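Phenol hydroxylase component phN (Pseudomonas stutzeri, PDB 3U52) probably forms the diiron-bearing oxygenase subunit of a multicomponent phenol hydroxylase, which would use dioxygen to hydroxylate phenol on its aromatic ring. Local coordinates at residues E36-W47 with S184-T192. Residues are numbered along the deposited sequence; the frame is centred on the assembly and turned at random.
Sequences EEDFEGIKITDW and SAGPFEFLT. With XE (xenon), chain X.
The ring of Phe188 projects from the first turn of helix 187-216 into a hollow where loop 36-47 curls partly round it, with Ile247 of helix 220-250 also against it. Ile42 supplies the wall over one face: its CG2 methyl sits 3.8 Å from the centroid of the Phe188 ring, only 5° off the ring normal, a CH-pi contact. Around the rim, the carbonyl oxygen of Glu37 lies in the ring plane, 3.6 Å from Phe188 CE1, and Trp47 CZ2 comes to the edge near CZ from the opposite direction. Ile44 CG1 packs on Phe188 CZ at 3.7 Å. A second bump, the ring of Pro187, rests against the carbonyl of Glu36, and Phe39 brings its CZ within 3.5 Å of the CA of Gly186. The N-cap glycine leaves room here, since a side chain would run into Glu40 and Phe39.

Glu40 reaches over the helix start with CG anti to its carbonyl carbon (chi1 -75°). Its carboxylate straddles two backbone amides: OE1 takes the N-H of Phe188 through its syn lone pair at 3.0 Å, and Glu189 N meets OE2 on its syn side at 2.9 Å, 24° out of the carboxylate plane. A water accepts from Gly186 N and donates to Glu40 OE2 and Glu189 OE2, which probably eases their repulsion; Glu189 also pairs with Lys264. With an alanine in place of Glu40, the amides of Phe188 and Glu189 would probably lose their acceptor, and a gap would open beside Gly186.

Trp47, Phe188 and Leu191 line a xenon pocket with Trp50, Phe188 CE2 lying 3.9 Å from the xenon. Thus a carboxylate from a loop distant in sequence accepts the first-turn amides of helix 187-216, which carries the iron ligand Glu199 in the helical domain of the methane/phenol/alkene hydroxylase family.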
ATOM      1  N   GLU A  36      21.518  19.472 -33.355  1.00 24.30           N
ATOM      2  CA  GLU A  36      20.085  19.509 -33.742  1.00 24.85           C
ATOM      3  C   GLU A  36      19.371  20.798 -33.390  1.00 25.92           C
ATOM      4  O   GLU A  36      18.186  20.951 -33.644  1.00 26.72           O
ATOM      5  CB  GLU A  36      19.311  18.350 -33.115  1.00 24.66           C
ATOM      6  CG  GLU A  36      19.702  17.001 -33.599  1.00 23.33           C
ATOM      7  CD  GLU A  36      18.776  15.933 -33.071  1.00 30.16           C
ATOM      8  OE1 GLU A  36      17.672  16.271 -32.543  1.00 31.09           O
ATOM      9  OE2 GLU A  36      19.136  14.750 -33.214  1.00 30.94           O
ATOM     10  N   GLU A  37      20.068  21.759 -32.834  1.00 26.65           N
ATOM     11  CA  GLU A  37      19.311  22.901 -32.307  1.00 28.69           C
ATOM     12  C   GLU A  37      19.289  24.176 -33.145  1.00 28.51           C
ATOM     13  O   GLU A  37      18.859  25.238 -32.664  1.00 28.07           O
ATOM     14  CB  GLU A  37      19.637  23.158 -30.828  1.00 29.31           C
ATOM     15  CG  GLU A  37      21.048  23.421 -30.497  1.00 33.23           C
ATOM     16  CD  GLU A  37      21.243  23.759 -29.007  1.00 36.93           C
ATOM     17  OE1 GLU A  37      20.316  23.558 -28.176  1.00 38.25           O
ATOM     18  OE2 GLU A  37      22.342  24.235 -28.669  1.00 39.52           O
ATOM     19  N   ASP A  38      19.682  24.057 -34.416  1.00 28.45           N
ATOM     20  CA  ASP A  38      19.689  25.207 -35.330  1.00 29.07           C
ATOM     21  C   ASP A  38      18.705  25.108 -36.494  1.00 28.22           C
ATOM     22  O   ASP A  38      18.265  26.152 -37.000  1.00 28.99           O
ATOM     23  CB  ASP A  38      21.097  25.446 -35.916  1.00 30.52           C
ATOM     24  CG  ASP A  38      22.097  25.978 -34.880  1.00 35.94           C
ATOM     25  OD1 ASP A  38      21.973  27.141 -34.431  1.00 42.51           O
ATOM     26  OD2 ASP A  38      23.031  25.235 -34.521  1.00 44.55           O
ATOM     27  N   PHE A  39      18.393  23.883 -36.933  1.00 26.58           N
ATOM     28  CA  PHE A  39      17.752  23.662 -38.216  1.00 25.89           C
ATOM     29  C   PHE A  39      16.282  24.018 -38.261  1.00 26.43           C
ATOM     30  O   PHE A  39      15.730  24.011 -39.336  1.00 25.50           O
ATOM     31  CB  PHE A  39      17.933  22.235 -38.760  1.00 25.06           C
ATOM     32  CG  PHE A  39      17.056  21.198 -38.097  1.00 25.08           C
ATOM     33  CD1 PHE A  39      15.780  20.873 -38.616  1.00 20.89           C
ATOM     34  CD2 PHE A  39      17.505  20.549 -36.959  1.00 19.56           C
ATOM     35  CE1 PHE A  39      14.985  19.909 -38.007  1.00 22.90           C
ATOM     36  CE2 PHE A  39      16.738  19.557 -36.348  1.00 24.50           C
ATOM     37  CZ  PHE A  39      15.481  19.213 -36.861  1.00 21.07           C
ATOM     38  N   GLU A  40      15.663  24.313 -37.109  1.00 25.77           N
ATOM     39  CA  GLU A  40      14.229  24.654 -37.039  1.00 25.09           C
ATOM     40  C   GLU A  40      13.967  26.167 -37.195  1.00 25.62           C
ATOM     41  O   GLU A  40      12.830  26.600 -37.399  1.00 25.86           O
ATOM     42  CB  GLU A  40      13.627  24.167 -35.694  1.00 25.14           C
ATOM     43  CG  GLU A  40      13.410  22.658 -35.625  1.00 24.29           C
ATOM     44  CD  GLU A  40      13.048  22.205 -34.204  1.00 26.09           C
ATOM     45  OE1 GLU A  40      13.899  22.313 -33.290  1.00 22.98           O
ATOM     46  OE2 GLU A  40      11.909  21.737 -34.011  1.00 23.55           O
ATOM     47  N   GLY A  41      15.020  26.962 -37.102  1.00 25.30           N
ATOM     48  CA  GLY A  41      14.883  28.404 -37.167  1.00 25.52           C
ATOM     49  C   GLY A  41      14.839  29.075 -35.824  1.00 24.90           C
ATOM     50  O   GLY A  41      14.812  30.309 -35.757  1.00 25.66           O
ATOM     51  N   ILE A  42      14.796  28.303 -34.726  1.00 24.47           N
ATOM     52  CA  ILE A  42      14.690  28.911 -33.384  1.00 23.52           C
ATOM     53  C   ILE A  42      16.043  29.462 -32.926  1.00 24.38           C
ATOM     54  O   ILE A  42      17.037  28.789 -33.066  1.00 22.88           O
ATOM     55  CB  ILE A  42      14.146  27.887 -32.322  1.00 23.57           C
ATOM     56  CG1 ILE A  42      12.672  27.542 -32.641  1.00 20.83           C
ATOM     57  CG2 ILE A  42      14.324  28.437 -30.925  1.00 22.89           C
ATOM     58  CD1 ILE A  42      11.663  28.702 -32.362  1.00 18.27           C
ATOM     59  N   LYS A  43      16.058  30.680 -32.376  1.00 25.75           N
ATOM     60  CA  LYS A  43      17.288  31.322 -31.963  1.00 27.68           C
ATOM     61  C   LYS A  43      17.287  31.421 -30.460  1.00 28.51           C
ATOM     62  O   LYS A  43      16.319  31.921 -29.873  1.00 27.61           O
ATOM     63  CB  LYS A  43      17.392  32.722 -32.549  1.00 27.68           C
ATOM     64  CG  LYS A  43      17.324  32.765 -34.081  1.00 33.39           C
ATOM     65  CD  LYS A  43      18.028  34.029 -34.622  1.00 39.13           C
ATOM     66  CE  LYS A  43      17.873  34.170 -36.126  1.00 43.46           C
ATOM     67  NZ  LYS A  43      16.444  34.477 -36.439  1.00 46.58           N
ATOM     68  N   ILE A  44      18.354  30.898 -29.835  1.00 29.18           N
ATOM     69  CA  ILE A  44      18.508  31.033 -28.414  1.00 30.84           C
ATOM     70  C   ILE A  44      19.609  32.047 -28.174  1.00 31.15           C
ATOM     71  O   ILE A  44      20.724  31.898 -28.659  1.00 32.16           O
ATOM     72  CB  ILE A  44      18.809  29.697 -27.683  1.00 31.18           C
ATOM     73  CG1 ILE A  44      17.723  28.645 -27.984  1.00 32.13           C
ATOM     74  CG2 ILE A  44      18.900  29.946 -26.122  1.00 32.42           C
ATOM     75  CD1 ILE A  44      16.325  29.037 -27.579  1.00 29.21           C
ATOM     76  N   THR A  45      19.261  33.066 -27.417  1.00 31.49           N
ATOM     77  CA  THR A  45      20.127  34.192 -27.061  1.00 32.50           C
ATOM     78  C   THR A  45      20.976  33.937 -25.786  1.00 32.70           C
ATOM     79  O   THR A  45      22.126  34.374 -25.710  1.00 32.18           O
ATOM     80  CB  THR A  45      19.239  35.427 -26.920  1.00 32.63           C
ATOM     81  OG1 THR A  45      19.051  36.009 -28.227  1.00 34.74           O
ATOM     82  CG2 THR A  45      19.806  36.430 -25.927  1.00 36.71           C
ATOM     83  N   ASP A  46      20.438  33.175 -24.833  1.00 31.68           N
ATOM     84  CA  ASP A  46      21.071  33.028 -23.513  1.00 32.11           C
ATOM     85  C   ASP A  46      20.394  31.938 -22.667  1.00 31.02           C
ATOM     86  O   ASP A  46      19.335  32.170 -22.048  1.00 30.61           O
ATOM     87  CB  ASP A  46      21.040  34.355 -22.771  1.00 32.17           C
ATOM     88  CG  ASP A  46      21.792  34.322 -21.434  1.00 35.95           C
ATOM     89  OD1 ASP A  46      21.754  35.371 -20.717  1.00 40.52           O
ATOM     90  OD2 ASP A  46      22.432  33.285 -21.107  1.00 35.39           O
ATOM     91  N   TRP A  47      21.036  30.769 -22.638  1.00 30.57           N
ATOM     92  CA  TRP A  47      20.490  29.589 -21.956  1.00 30.33           C
ATOM     93  C   TRP A  47      20.392  29.793 -20.463  1.00 30.65           C
ATOM     94  O   TRP A  47      19.547  29.170 -19.800  1.00 29.28           O
ATOM     95  CB  TRP A  47      21.276  28.327 -22.284  1.00 30.08           C
ATOM     96  CG  TRP A  47      20.818  27.599 -23.536  1.00 30.00           C
ATOM     97  CD1 TRP A  47      21.484  27.525 -24.722  1.00 32.43           C
ATOM     98  CD2 TRP A  47      19.608  26.843 -23.713  1.00 29.13           C
ATOM     99  NE1 TRP A  47      20.772  26.761 -25.629  1.00 31.46           N
ATOM    100  CE2 TRP A  47      19.622  26.326 -25.024  1.00 29.88           C
ATOM    101  CE3 TRP A  47      18.511  26.562 -22.894  1.00 27.51           C
ATOM    102  CZ2 TRP A  47      18.592  25.543 -25.528  1.00 30.02           C
ATOM    103  CZ3 TRP A  47      17.492  25.779 -23.398  1.00 30.61           C
ATOM    104  CH2 TRP A  47      17.530  25.287 -24.697  1.00 29.74           C
ATOM    105  N   SER A 184       9.575  12.833 -35.060  1.00 17.60           N
ATOM    106  CA  SER A 184      10.321  13.104 -36.258  1.00 17.20           C
ATOM    107  C   SER A 184      10.692  14.569 -36.439  1.00 18.55           C
ATOM    108  O   SER A 184      11.565  14.898 -37.259  1.00 17.40           O
ATOM    109  CB  SER A 184       9.589  12.548 -37.445  1.00 17.18           C
ATOM    110  OG  SER A 184       8.358  13.197 -37.619  1.00 19.27           O
ATOM    111  N   ALA A 185       9.998  15.451 -35.711  1.00 17.98           N
ATOM    112  CA  ALA A 185      10.218  16.885 -35.737  1.00 19.18           C
ATOM    113  C   ALA A 185      11.533  17.159 -34.963  1.00 21.25           C
ATOM    114  O   ALA A 185      12.053  16.263 -34.283  1.00 20.93           O
ATOM    115  CB  ALA A 185       9.053  17.595 -35.063  1.00 19.00           C
ATOM    116  N   GLY A 186      12.092  18.360 -35.103  1.00 21.88           N
ATOM    117  CA  GLY A 186      13.247  18.748 -34.266  1.00 21.76           C
ATOM    118  C   GLY A 186      12.875  18.944 -32.785  1.00 21.55           C
ATOM    119  O   GLY A 186      11.676  18.790 -32.397  1.00 20.02           O
ATOM    120  N   PRO A 187      13.891  19.231 -31.940  1.00 20.47           N
ATOM    121  CA  PRO A 187      13.708  19.299 -30.485  1.00 19.90           C
ATOM    122  C   PRO A 187      12.812  20.445 -29.960  1.00 19.08           C
ATOM    123  O   PRO A 187      12.019  20.220 -29.048  1.00 17.81           O
ATOM    124  CB  PRO A 187      15.162  19.411 -29.938  1.00 20.12           C
ATOM    125  CG  PRO A 187      15.973  19.951 -31.133  1.00 21.94           C
ATOM    126  CD  PRO A 187      15.303  19.422 -32.355  1.00 20.68           C
ATOM    127  N   PHE A 188      12.904  21.643 -30.534  1.00 18.04           N
ATOM    128  CA  PHE A 188      12.000  22.719 -30.123  1.00 18.04           C
ATOM    129  C   PHE A 188      10.539  22.449 -30.444  1.00 17.95           C
ATOM    130  O   PHE A 188       9.644  22.798 -29.631  1.00 17.36           O
ATOM    131  CB  PHE A 188      12.462  24.088 -30.643  1.00 16.95           C
ATOM    132  CG  PHE A 188      13.794  24.544 -30.041  1.00 17.98           C
ATOM    133  CD1 PHE A 188      14.937  24.545 -30.810  1.00 17.68           C
ATOM    134  CD2 PHE A 188      13.861  24.993 -28.730  1.00 19.55           C
ATOM    135  CE1 PHE A 188      16.164  24.951 -30.264  1.00 22.49           C
ATOM    136  CE2 PHE A 188      15.079  25.400 -28.155  1.00 22.70           C
ATOM    137  CZ  PHE A 188      16.240  25.367 -28.944  1.00 19.49           C
ATOM    138  N   GLU A 189      10.291  21.873 -31.612  1.00 17.43           N
ATOM    139  CA  GLU A 189       8.899  21.530 -31.987  1.00 17.98           C
ATOM    140  C   GLU A 189       8.420  20.374 -31.114  1.00 17.04           C
ATOM    141  O   GLU A 189       7.289  20.399 -30.623  1.00 15.62           O
ATOM    142  CB  GLU A 189       8.749  21.196 -33.476  1.00 18.39           C
ATOM    143  CG  GLU A 189       7.277  20.942 -33.855  1.00 18.43           C
ATOM    144  CD  GLU A 189       7.051  20.679 -35.334  1.00 20.03           C
ATOM    145  OE1 GLU A 189       5.889  20.455 -35.685  1.00 18.82           O
ATOM    146  OE2 GLU A 189       7.989  20.699 -36.161  1.00 19.00           O
ATOM    147  N   PHE A 190       9.298  19.411 -30.855  1.00 16.53           N
ATOM    148  CA  PHE A 190       8.918  18.292 -29.957  1.00 17.63           C
ATOM    149  C   PHE A 190       8.444  18.875 -28.610  1.00 18.10           C
ATOM    150  O   PHE A 190       7.337  18.533 -28.120  1.00 18.74           O
ATOM    151  CB  PHE A 190      10.053  17.292 -29.736  1.00 17.22           C
ATOM    152  CG  PHE A 190       9.716  16.177 -28.735  1.00 17.44           C
ATOM    153  CD1 PHE A 190       8.971  15.070 -29.112  1.00 12.78           C
ATOM    154  CD2 PHE A 190      10.094  16.288 -27.406  1.00 18.74           C
ATOM    155  CE1 PHE A 190       8.653  14.056 -28.190  1.00 16.59           C
ATOM    156  CE2 PHE A 190       9.776  15.292 -26.487  1.00 18.47           C
ATOM    157  CZ  PHE A 190       9.058  14.177 -26.888  1.00 17.64           C
ATOM    158  N   LEU A 191       9.254  19.756 -28.031  1.00 17.26           N
ATOM    159  CA  LEU A 191       8.853  20.379 -26.753  1.00 20.42           C
ATOM    160  C   LEU A 191       7.566  21.222 -26.869  1.00 20.15           C
ATOM    161  O   LEU A 191       6.680  21.184 -25.985  1.00 20.44           O
ATOM    162  CB  LEU A 191      10.015  21.179 -26.167  1.00 20.82           C
ATOM    163  CG  LEU A 191      10.732  20.578 -24.941  1.00 25.62           C
ATOM    164  CD1 LEU A 191      10.603  19.040 -24.630  1.00 23.87           C
ATOM    165  CD2 LEU A 191      12.126  21.094 -24.878  1.00 29.10           C
ATOM    166  N   THR A 192       7.421  21.968 -27.961  1.00 19.40           N
ATOM    167  CA  THR A 192       6.220  22.786 -28.126  1.00 19.81           C
ATOM    168  C   THR A 192       4.985  21.917 -28.275  1.00 20.44           C
ATOM    169  O   THR A 192       3.910  22.267 -27.763  1.00 22.80           O
ATOM    170  CB  THR A 192       6.366  23.790 -29.299  1.00 20.37           C
ATOM    171  OG1 THR A 192       7.459  24.673 -28.997  1.00 20.93           O
ATOM    172  CG2 THR A 192       5.073  24.620 -29.476  1.00 18.44           C
TER
HETATM  173 XE    XE X 529      13.692  24.758 -24.569  1.00 41.21          XE
HETATM  174  O   HOH W   1      10.683  20.797 -36.151  1.00 18.81           O